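Side-chain contacts in tRNA (guanine(9)-N1)-methyltransferase (Schizosaccharomyces pombe, PDB 4JWH), which transfers a methyl group from S-adenosyl-L-methionine to N1 of guanosine 9 in cytoplasmic tRNA, leaving S-adenosyl-L-homocysteine: residues L189-A194 with Q225-E230; N198-L203 with K207-G212. All coordinates share one frame; numbering follows the deposited sequence.

How the interactions relate
Both interactions are anchored on neighbouring parallel strands of the same sheet, and interaction 2 is nested along the chain inside the loop closed by interaction 1. They lie about 10 Å apart, centre to centre. The backbones join directly: Val-190 O is 2.8 Å from Ile-210 N, and Val-190 N is 2.9 Å from Ile-208 O. Tyr-191 OH also packs 3.5 Å from Gly-212 CA. The C-terminal ends of strands 189-192 and 208-212 both arrive at the ribose of S-adenosyl-L-homocysteine, while interaction 1 also reaches its carboxylate through a water. Asp-216, the proton acceptor of the reaction, hydrogen-bonds to the same ligand, so both contacts border the catalytic pocket.

Interaction 1. Residues L189-A194 with Q225-E230; sequences LVYLSA and QNKASE. With SAH (S-adenosyl-L-homocysteine), chain C.
Strand 189-192 approaches helix 223-231 most closely at two points, Tyr-191 CA to Ala-228 CA at 6.4 Å and, in the loop just past the strand, Ser-193 CA to Gln-225 CA at 5.9 Å. No direct hydrogen bond crosses between the segments. Tyr-191 makes the apolar part of the contact: its CB meets Ala-228 CB at 3.6 Å, and the same methyl reaches CG and CD1 obliquely. With CG anti to the backbone N (chi1 -151°), the ring extends past the small alanine to the aliphatic chain of Lys-227, whose CD lies 4.3 Å from Tyr-191 CE1. The polar ends of both side chains converge on Asp-109: Tyr-191 OH hydrogen-bonds to its carboxylate, and Lys-227 NZ forms a salt bridge with it. Ser-193 OG touches Gln-225 CB, hydrogen-bonds with Asp-195 N, so that the loop itself fixes the hydroxyl, and also bonds to a water at 2.8 Å. That water accepts from Gln-225 N as well and donates to OXT of S-adenosyl-L-homocysteine at 2.8 Å, tying loop, helix start and ligand carboxylate together. At the ribose, Leu-192 O accepts a 2.8 Å bond from O2' of the ligand, and Ala-194 CB packs against the adenine amino group. Strand end and loop thus line the S-adenosyl-L-methionine site, with the helix linked to it through the water, consistent with the SPOUT methyltransferase fold.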
ATOM      1  N   LEU A 189      -0.018  -9.958   9.922  1.00 21.22           N
ATOM      2  CA  LEU A 189      -0.165  -8.573   9.505  1.00 21.43           C
ATOM      3  C   LEU A 189       1.085  -7.798   9.838  1.00 20.75           C
ATOM      4  O   LEU A 189       1.656  -7.970  10.919  1.00 20.87           O
ATOM      5  CB  LEU A 189      -1.351  -7.905  10.217  1.00 20.49           C
ATOM      6  CG  LEU A 189      -2.748  -8.360   9.805  1.00 22.80           C
ATOM      7  CD1 LEU A 189      -3.790  -7.785  10.744  1.00 20.62           C
ATOM      8  CD2 LEU A 189      -3.078  -8.020   8.340  1.00 22.17           C
ATOM      9  N   VAL A 190       1.498  -6.939   8.911  1.00 20.55           N
ATOM     10  CA  VAL A 190       2.582  -5.983   9.161  1.00 19.22           C
ATOM     11  C   VAL A 190       2.081  -4.650   8.611  1.00 19.30           C
ATOM     12  O   VAL A 190       1.753  -4.546   7.429  1.00 17.57           O
ATOM     13  CB  VAL A 190       3.913  -6.397   8.442  1.00 20.04           C
ATOM     14  CG1 VAL A 190       4.948  -5.267   8.510  1.00 19.08           C
ATOM     15  CG2 VAL A 190       4.491  -7.696   9.000  1.00 19.98           C
ATOM     16  N   TYR A 191       2.016  -3.633   9.472  1.00 18.43           N
ATOM     17  CA  TYR A 191       1.655  -2.294   9.043  1.00 17.18           C
ATOM     18  C   TYR A 191       2.941  -1.519   8.705  1.00 18.11           C
ATOM     19  O   TYR A 191       3.784  -1.262   9.569  1.00 16.15           O
ATOM     20  CB  TYR A 191       0.860  -1.576  10.141  1.00 17.17           C
ATOM     21  CG  TYR A 191      -0.130  -0.535   9.630  1.00 16.75           C
ATOM     22  CD1 TYR A 191      -1.454  -0.572  10.039  1.00 16.67           C
ATOM     23  CD2 TYR A 191       0.275   0.518   8.785  1.00 16.90           C
ATOM     24  CE1 TYR A 191      -2.378   0.370   9.601  1.00 16.83           C
ATOM     25  CE2 TYR A 191      -0.652   1.471   8.316  1.00 16.49           C
ATOM     26  CZ  TYR A 191      -1.986   1.361   8.737  1.00 17.45           C
ATOM     27  OH  TYR A 191      -2.938   2.248   8.355  1.00 18.52           O
ATOM     28  N   LEU A 192       3.080  -1.157   7.438  1.00 17.85           N
ATOM     29  CA  LEU A 192       4.214  -0.353   6.978  1.00 18.39           C
ATOM     30  C   LEU A 192       4.089   1.092   7.490  1.00 17.86           C
ATOM     31  O   LEU A 192       3.057   1.734   7.299  1.00 17.17           O
ATOM     32  CB  LEU A 192       4.270  -0.398   5.452  1.00 18.74           C
ATOM     33  CG  LEU A 192       4.594  -1.824   4.924  1.00 20.67           C
ATOM     34  CD1 LEU A 192       4.493  -1.903   3.436  1.00 22.10           C
ATOM     35  CD2 LEU A 192       6.019  -2.255   5.357  1.00 23.38           C
ATOM     36  N   SER A 193       5.136   1.583   8.154  1.00 18.33           N
ATOM     37  CA  SER A 193       5.162   2.961   8.662  1.00 19.88           C
ATOM     38  C   SER A 193       6.593   3.533   8.643  1.00 21.50           C
ATOM     39  O   SER A 193       7.530   2.874   9.091  1.00 22.08           O
ATOM     40  CB  SER A 193       4.556   3.029  10.091  1.00 19.03           C
ATOM     41  OG  SER A 193       4.834   4.268  10.754  1.00 22.74           O
ATOM     42  N   ALA A 194       6.754   4.752   8.142  1.00 22.70           N
ATOM     43  CA  ALA A 194       8.067   5.404   8.195  1.00 25.12           C
ATOM     44  C   ALA A 194       8.582   5.602   9.641  1.00 26.22           C
ATOM     45  O   ALA A 194       9.777   5.750   9.870  1.00 27.60           O
ATOM     46  CB  ALA A 194       8.031   6.721   7.439  1.00 24.40           C
ATOM     47  N   GLN A 225       1.736   4.270  12.870  1.00 25.24           N
ATOM     48  CA  GLN A 225       2.473   3.581  13.902  1.00 25.54           C
ATOM     49  C   GLN A 225       1.587   3.407  15.140  1.00 24.27           C
ATOM     50  O   GLN A 225       1.579   2.338  15.742  1.00 23.62           O
ATOM     51  CB  GLN A 225       3.799   4.302  14.228  1.00 26.04           C
ATOM     52  CG  GLN A 225       4.637   3.658  15.374  1.00 30.77           C
ATOM     53  CD  GLN A 225       5.222   2.273  15.030  1.00 34.33           C
ATOM     54  OE1 GLN A 225       5.522   1.977  13.883  1.00 35.14           O
ATOM     55  NE2 GLN A 225       5.392   1.435  16.042  1.00 37.89           N
ATOM     56  N   ASN A 226       0.836   4.446  15.508  1.00 24.10           N
ATOM     57  CA  ASN A 226       0.041   4.401  16.750  1.00 23.81           C
ATOM     58  C   ASN A 226      -1.109   3.433  16.658  1.00 23.08           C
ATOM     59  O   ASN A 226      -1.443   2.734  17.600  1.00 23.00           O
ATOM     60  CB  ASN A 226      -0.519   5.793  17.080  1.00 23.39           C
ATOM     61  CG  ASN A 226       0.526   6.695  17.735  1.00 25.77           C
ATOM     62  OD1 ASN A 226       1.481   6.208  18.313  1.00 27.25           O
ATOM     63  ND2 ASN A 226       0.373   8.010  17.581  1.00 27.14           N
ATOM     64  N   LYS A 227      -1.731   3.428  15.498  1.00 22.33           N
ATOM     65  CA  LYS A 227      -2.884   2.611  15.233  1.00 21.38           C
ATOM     66  C   LYS A 227      -2.511   1.130  15.338  1.00 21.45           C
ATOM     67  O   LYS A 227      -3.168   0.372  16.035  1.00 21.64           O
ATOM     68  CB  LYS A 227      -3.430   2.938  13.837  1.00 20.07           C
ATOM     69  CG  LYS A 227      -4.597   2.019  13.439  1.00 20.07           C
ATOM     70  CD  LYS A 227      -5.204   2.406  12.140  1.00 20.79           C
ATOM     71  CE  LYS A 227      -6.373   1.476  11.845  1.00 23.22           C
ATOM     72  NZ  LYS A 227      -7.074   1.978  10.646  1.00 22.89           N
ATOM     73  N   ALA A 228      -1.427   0.742  14.671  1.00 21.95           N
ATOM     74  CA  ALA A 228      -1.001  -0.659  14.645  1.00 23.43           C
ATOM     75  C   ALA A 228      -0.502  -1.128  16.016  1.00 24.61           C
ATOM     76  O   ALA A 228      -0.812  -2.255  16.418  1.00 24.84           O
ATOM     77  CB  ALA A 228       0.068  -0.905  13.556  1.00 22.19           C
ATOM     78  N   SER A 229       0.243  -0.273  16.729  1.00 26.15           N
ATOM     79  CA  SER A 229       0.679  -0.602  18.105  1.00 27.80           C
ATOM     80  C   SER A 229      -0.494  -0.877  19.019  1.00 28.33           C
ATOM     81  O   SER A 229      -0.515  -1.906  19.728  1.00 28.88           O
ATOM     82  CB  SER A 229       1.526   0.523  18.721  1.00 27.80           C
ATOM     83  OG  SER A 229       2.585   0.812  17.857  1.00 30.81           O
ATOM     84  N   GLU A 230      -1.488   0.013  18.994  1.00 28.07           N
ATOM     85  CA  GLU A 230      -2.685  -0.182  19.826  1.00 28.16           C
ATOM     86  C   GLU A 230      -3.364  -1.507  19.522  1.00 27.81           C
ATOM     87  O   GLU A 230      -3.938  -2.132  20.421  1.00 27.82           O
ATOM     88  CB  GLU A 230      -3.671   0.979  19.678  1.00 28.12           C
ATOM     89  CG  GLU A 230      -4.772   1.067  20.748  1.00 32.44           C
ATOM     90  CD  GLU A 230      -5.927   0.089  20.543  1.00 36.07           C
ATOM     91  OE1 GLU A 230      -6.617  -0.243  21.533  1.00 40.35           O
ATOM     92  OE2 GLU A 230      -6.148  -0.373  19.412  1.00 38.47           O
TER
HETATM   93  N   SAH C 401       1.553  10.360   8.642  1.00 20.00           N
HETATM   94  CA  SAH C 401       1.033   9.260   7.846  1.00 20.00           C
HETATM   95  CB  SAH C 401       1.430   9.563   6.377  1.00 20.00           C
HETATM   96  CG  SAH C 401       1.850   8.345   5.666  1.00 20.00           C
HETATM   97  SD  SAH C 401       2.226   8.231   3.960  1.00 20.00           S
HETATM   98  C   SAH C 401       1.418   7.966   8.551  1.00 20.00           C
HETATM   99  O   SAH C 401       1.671   6.920   8.034  1.00 20.00           O
HETATM  100  OXT SAH C 401       1.419   7.937   9.745  1.00 20.00           O
HETATM  101  C5' SAH C 401       1.157   6.942   3.463  1.00 20.00           C
HETATM  102  C4' SAH C 401       1.580   5.506   3.752  1.00 20.00           C
HETATM  103  O4' SAH C 401       2.697   5.106   3.020  1.00 20.00           O
HETATM  104  C3' SAH C 401       1.904   5.149   5.209  1.00 20.00           C
HETATM  105  O3' SAH C 401       0.760   4.918   5.977  1.00 20.00           O
HETATM  106  C2' SAH C 401       2.783   3.953   5.092  1.00 20.00           C
HETATM  107  O2' SAH C 401       1.972   2.826   5.013  1.00 20.00           O
HETATM  108  C1' SAH C 401       3.480   4.240   3.788  1.00 20.00           C
HETATM  109  N9  SAH C 401       4.855   4.738   3.956  1.00 20.00           N
HETATM  110  C8  SAH C 401       5.312   5.895   3.569  1.00 20.00           C
HETATM  111  N7  SAH C 401       6.594   6.027   3.788  1.00 20.00           N
HETATM  112  C5  SAH C 401       6.995   4.906   4.302  1.00 20.00           C
HETATM  113  C6  SAH C 401       8.257   4.344   4.784  1.00 20.00           C
HETATM  114  N6  SAH C 401       9.355   5.055   4.746  1.00 20.00           N
HETATM  115  N1  SAH C 401       8.250   3.122   5.257  1.00 20.00           N
HETATM  116  C2  SAH C 401       7.144   2.400   5.297  1.00 20.00           C
HETATM  117  N3  SAH C 401       5.976   2.836   4.901  1.00 20.00           N
HETATM  118  C4  SAH C 401       5.835   4.055   4.395  1.00 20.00           C
HETATM  119  O   HOH W   1       3.133   6.406  11.303  1.00 26.51           O

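Interaction 2. Residues N198-L203 with K207-G212; sequences NTITEL and KIYIIG. With SAH (S-adenosyl-L-homocysteine), chain C.
Leu-203 and Tyr-209 meet where the loop joining the parallel neighbours 189-192 and 208-212 leads back into the sheet, the backbones being nearest at Leu-203 CA and Lys-207 CA, 7.4 Å apart. Tyr-209 carries the contact alone on the strand side. Its CG stands anti to the carbonyl carbon (chi1 -65°), which sends the ring out to the loop. Leu-203 CD2 sits over one ring face, 4.0 Å from the centroid and only 10° off the normal, a well-centred CH-pi contact, while Leu-203 CB lies near CE2. Leu-203 also packs on Leu-261, Trp-264 and Leu-265 of helix 254-267, and so lies between the tyrosine and that helix. Ile-200 comes at the ring obliquely with its CD1, tightly packed at 3.3 Å from Tyr-209 CE1. The phenol oxygen lies 3.6 Å from Leu-203 CA and accepts a hydrogen bond from the backbone N of Asp-204, so the buried hydroxyl has a polar partner and the ring is held at its far end. Cut back to an alanine, this position is likely to leave Leu-203 CD2 and Ile-200 CD1 beside a gap and the Asp-204 amide without its acceptor. Beyond the tyrosine, Ile-210 packs on Leu-189 and Tyr-191 of the adjoining strand. Ile-211 meets the ligand, its CG2 lying 3.6 Å from O2' of S-adenosyl-L-homocysteine. Gly-212 closes the segment by donating its backbone N-H to that same O2' at 3.0 Å and 154°. Across the two segments the chemistry is thus almost wholly apolar: no hydrogen bond crosses between them, which implies that shape fit and dispersion make this contact, while the polar grip on the tyrosine comes from Asp-204, just past the loop segment.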
ATOM      1  N   ASN A 198      11.429  -0.753  13.495  1.00 30.81           N
ATOM      2  CA  ASN A 198      11.803  -1.943  12.746  1.00 29.62           C
ATOM      3  C   ASN A 198      11.928  -1.671  11.250  1.00 29.12           C
ATOM      4  O   ASN A 198      11.260  -0.767  10.721  1.00 28.95           O
ATOM      5  CB  ASN A 198      10.770  -3.042  12.963  1.00 29.71           C
ATOM      6  CG  ASN A 198      10.413  -3.224  14.428  1.00 31.44           C
ATOM      7  OD1 ASN A 198      11.300  -3.234  15.298  1.00 31.41           O
ATOM      8  ND2 ASN A 198       9.117  -3.355  14.711  1.00 27.64           N
ATOM      9  N   THR A 199      12.766  -2.458  10.567  1.00 27.21           N
ATOM     10  CA  THR A 199      13.009  -2.256   9.128  1.00 26.03           C
ATOM     11  C   THR A 199      12.650  -3.524   8.348  1.00 25.95           C
ATOM     12  O   THR A 199      13.091  -4.605   8.698  1.00 24.89           O
ATOM     13  CB  THR A 199      14.469  -1.833   8.861  1.00 25.46           C
ATOM     14  OG1 THR A 199      14.722  -0.588   9.513  1.00 26.98           O
ATOM     15  CG2 THR A 199      14.726  -1.644   7.391  1.00 24.80           C
ATOM     16  N   ILE A 200      11.833  -3.389   7.305  1.00 25.15           N
ATOM     17  CA  ILE A 200      11.536  -4.535   6.451  1.00 24.37           C
ATOM     18  C   ILE A 200      12.705  -4.809   5.511  1.00 23.88           C
ATOM     19  O   ILE A 200      13.314  -3.870   4.969  1.00 23.28           O
ATOM     20  CB  ILE A 200      10.184  -4.403   5.711  1.00 24.94           C
ATOM     21  CG1 ILE A 200       9.710  -5.788   5.258  1.00 26.51           C
ATOM     22  CG2 ILE A 200      10.242  -3.429   4.542  1.00 26.27           C
ATOM     23  CD1 ILE A 200       8.248  -5.920   5.258  1.00 28.57           C
ATOM     24  N   THR A 201      13.037  -6.087   5.355  1.00 21.69           N
ATOM     25  CA  THR A 201      14.157  -6.489   4.545  1.00 22.65           C
ATOM     26  C   THR A 201      13.777  -7.479   3.462  1.00 22.85           C
ATOM     27  O   THR A 201      14.496  -7.634   2.487  1.00 22.46           O
ATOM     28  CB  THR A 201      15.277  -7.054   5.403  1.00 22.68           C
ATOM     29  OG1 THR A 201      14.769  -8.150   6.151  1.00 24.97           O
ATOM     30  CG2 THR A 201      15.798  -5.971   6.374  1.00 23.81           C
ATOM     31  N   GLU A 202      12.631  -8.125   3.627  1.00 23.53           N
ATOM     32  CA  GLU A 202      12.110  -9.047   2.642  1.00 25.22           C
ATOM     33  C   GLU A 202      10.601  -9.138   2.798  1.00 24.77           C
ATOM     34  O   GLU A 202      10.092  -9.107   3.932  1.00 25.32           O
ATOM     35  CB  GLU A 202      12.704 -10.430   2.878  1.00 25.78           C
ATOM     36  CG  GLU A 202      14.022 -10.671   2.148  1.00 31.22           C
ATOM     37  CD  GLU A 202      14.379 -12.127   2.153  1.00 39.62           C
ATOM     38  OE1 GLU A 202      14.763 -12.618   3.245  1.00 44.28           O
ATOM     39  OE2 GLU A 202      14.264 -12.780   1.083  1.00 42.45           O
ATOM     40  N   LEU A 203       9.894  -9.294   1.685  1.00 24.09           N
ATOM     41  CA  LEU A 203       8.464  -9.563   1.759  1.00 24.78           C
ATOM     42  C   LEU A 203       8.238 -11.053   1.797  1.00 25.50           C
ATOM     43  O   LEU A 203       8.677 -11.775   0.916  1.00 26.13           O
ATOM     44  CB  LEU A 203       7.686  -8.917   0.599  1.00 24.89           C
ATOM     45  CG  LEU A 203       7.973  -7.422   0.384  1.00 26.30           C
ATOM     46  CD1 LEU A 203       7.352  -6.888  -0.885  1.00 26.33           C
ATOM     47  CD2 LEU A 203       7.501  -6.614   1.574  1.00 26.47           C
ATOM     48  N   LYS A 207       2.770 -13.384   4.424  1.00 21.26           N
ATOM     49  CA  LYS A 207       2.397 -12.191   5.183  1.00 21.03           C
ATOM     50  C   LYS A 207       1.461 -11.214   4.447  1.00 20.67           C
ATOM     51  O   LYS A 207       1.209 -11.313   3.233  1.00 20.18           O
ATOM     52  CB  LYS A 207       3.659 -11.466   5.697  1.00 20.19           C
ATOM     53  CG  LYS A 207       4.547 -12.354   6.625  1.00 24.38           C
ATOM     54  CD  LYS A 207       3.927 -12.523   7.994  1.00 28.52           C
ATOM     55  CE  LYS A 207       4.760 -13.405   8.889  1.00 32.72           C
ATOM     56  NZ  LYS A 207       6.155 -12.895   9.023  1.00 33.96           N
ATOM     57  N   ILE A 208       0.946 -10.256   5.206  1.00 20.17           N
ATOM     58  CA  ILE A 208      -0.062  -9.378   4.701  1.00 20.04           C
ATOM     59  C   ILE A 208       0.430  -8.009   5.076  1.00 20.13           C
ATOM     60  O   ILE A 208       0.591  -7.726   6.255  1.00 21.65           O
ATOM     61  CB  ILE A 208      -1.438  -9.706   5.321  1.00 19.66           C
ATOM     62  CG1 ILE A 208      -1.851 -11.147   4.957  1.00 20.61           C
ATOM     63  CG2 ILE A 208      -2.467  -8.690   4.871  1.00 19.68           C
ATOM     64  CD1 ILE A 208      -3.051 -11.651   5.746  1.00 22.43           C
ATOM     65  N   TYR A 209       0.722  -7.182   4.077  1.00 19.03           N
ATOM     66  CA  TYR A 209       1.384  -5.875   4.321  1.00 17.50           C
ATOM     67  C   TYR A 209       0.370  -4.785   4.196  1.00 16.79           C
ATOM     68  O   TYR A 209      -0.372  -4.781   3.247  1.00 16.79           O
ATOM     69  CB  TYR A 209       2.566  -5.665   3.340  1.00 16.27           C
ATOM     70  CG  TYR A 209       3.612  -6.700   3.646  1.00 18.82           C
ATOM     71  CD1 TYR A 209       4.458  -6.540   4.745  1.00 18.78           C
ATOM     72  CD2 TYR A 209       3.684  -7.885   2.910  1.00 18.93           C
ATOM     73  CE1 TYR A 209       5.410  -7.521   5.071  1.00 23.57           C
ATOM     74  CE2 TYR A 209       4.612  -8.873   3.235  1.00 19.51           C
ATOM     75  CZ  TYR A 209       5.463  -8.680   4.324  1.00 21.69           C
ATOM     76  OH  TYR A 209       6.390  -9.630   4.658  1.00 23.02           O
ATOM     77  N   ILE A 210       0.319  -3.880   5.169  1.00 15.48           N
ATOM     78  CA  ILE A 210      -0.673  -2.804   5.158  1.00 15.68           C
ATOM     79  C   ILE A 210      -0.013  -1.477   4.805  1.00 16.52           C
ATOM     80  O   ILE A 210       1.016  -1.134   5.369  1.00 18.22           O
ATOM     81  CB  ILE A 210      -1.386  -2.657   6.514  1.00 15.36           C
ATOM     82  CG1 ILE A 210      -1.993  -4.007   6.961  1.00 13.83           C
ATOM     83  CG2 ILE A 210      -2.511  -1.597   6.446  1.00 13.21           C
ATOM     84  CD1 ILE A 210      -2.185  -4.085   8.480  1.00 12.27           C
ATOM     85  N   ILE A 211      -0.630  -0.739   3.885  1.00 17.42           N
ATOM     86  CA  ILE A 211      -0.270   0.662   3.590  1.00 16.92           C
ATOM     87  C   ILE A 211      -1.394   1.570   4.096  1.00 18.03           C
ATOM     88  O   ILE A 211      -2.580   1.317   3.802  1.00 17.56           O
ATOM     89  CB  ILE A 211      -0.052   0.887   2.073  1.00 17.26           C
ATOM     90  CG1 ILE A 211       0.964  -0.144   1.523  1.00 15.83           C
ATOM     91  CG2 ILE A 211       0.377   2.345   1.798  1.00 17.07           C
ATOM     92  CD1 ILE A 211       1.064  -0.213   0.004  1.00 13.14           C
ATOM     93  N   GLY A 212      -1.046   2.604   4.872  1.00 16.93           N
ATOM     94  CA  GLY A 212      -2.032   3.645   5.229  1.00 17.32           C
ATOM     95  C   GLY A 212      -2.562   4.415   4.028  1.00 17.95           C
ATOM     96  O   GLY A 212      -1.798   5.061   3.309  1.00 17.38           O
TER
HETATM   97  N   SAH C 401       1.553  10.360   8.642  1.00 20.00           N
HETATM   98  CA  SAH C 401       1.033   9.260   7.846  1.00 20.00           C
HETATM   99  CB  SAH C 401       1.430   9.563   6.377  1.00 20.00           C
HETATM  100  CG  SAH C 401       1.850   8.345   5.666  1.00 20.00           C
HETATM  101  SD  SAH C 401       2.226   8.231   3.960  1.00 20.00           S
HETATM  102  C   SAH C 401       1.418   7.966   8.551  1.00 20.00           C
HETATM  103  O   SAH C 401       1.671   6.920   8.034  1.00 20.00           O
HETATM  104  OXT SAH C 401       1.419   7.937   9.745  1.00 20.00           O
HETATM  105  C5' SAH C 401       1.157   6.942   3.463  1.00 20.00           C
HETATM  106  C4' SAH C 401       1.580   5.506   3.752  1.00 20.00           C
HETATM  107  O4' SAH C 401       2.697   5.106   3.020  1.00 20.00           O
HETATM  108  C3' SAH C 401       1.904   5.149   5.209  1.00 20.00           C
HETATM  109  O3' SAH C 401       0.760   4.918   5.977  1.00 20.00           O
HETATM  110  C2' SAH C 401       2.783   3.953   5.092  1.00 20.00           C
HETATM  111  O2' SAH C 401       1.972   2.826   5.013  1.00 20.00           O
HETATM  112  C1' SAH C 401       3.480   4.240   3.788  1.00 20.00           C
HETATM  113  N9  SAH C 401       4.855   4.738   3.956  1.00 20.00           N
HETATM  114  C8  SAH C 401       5.312   5.895   3.569  1.00 20.00           C
HETATM  115  N7  SAH C 401       6.594   6.027   3.788  1.00 20.00           N
HETATM  116  C5  SAH C 401       6.995   4.906   4.302  1.00 20.00           C
HETATM  117  C6  SAH C 401       8.257   4.344   4.784  1.00 20.00           C
HETATM  118  N6  SAH C 401       9.355   5.055   4.746  1.00 20.00           N
HETATM  119  N1  SAH C 401       8.250   3.122   5.257  1.00 20.00           N
HETATM  120  C2  SAH C 401       7.144   2.400   5.297  1.00 20.00           C
HETATM  121  N3  SAH C 401       5.976   2.836   4.901  1.00 20.00           N
HETATM  122  C4  SAH C 401       5.835   4.055   4.395  1.00 20.00           C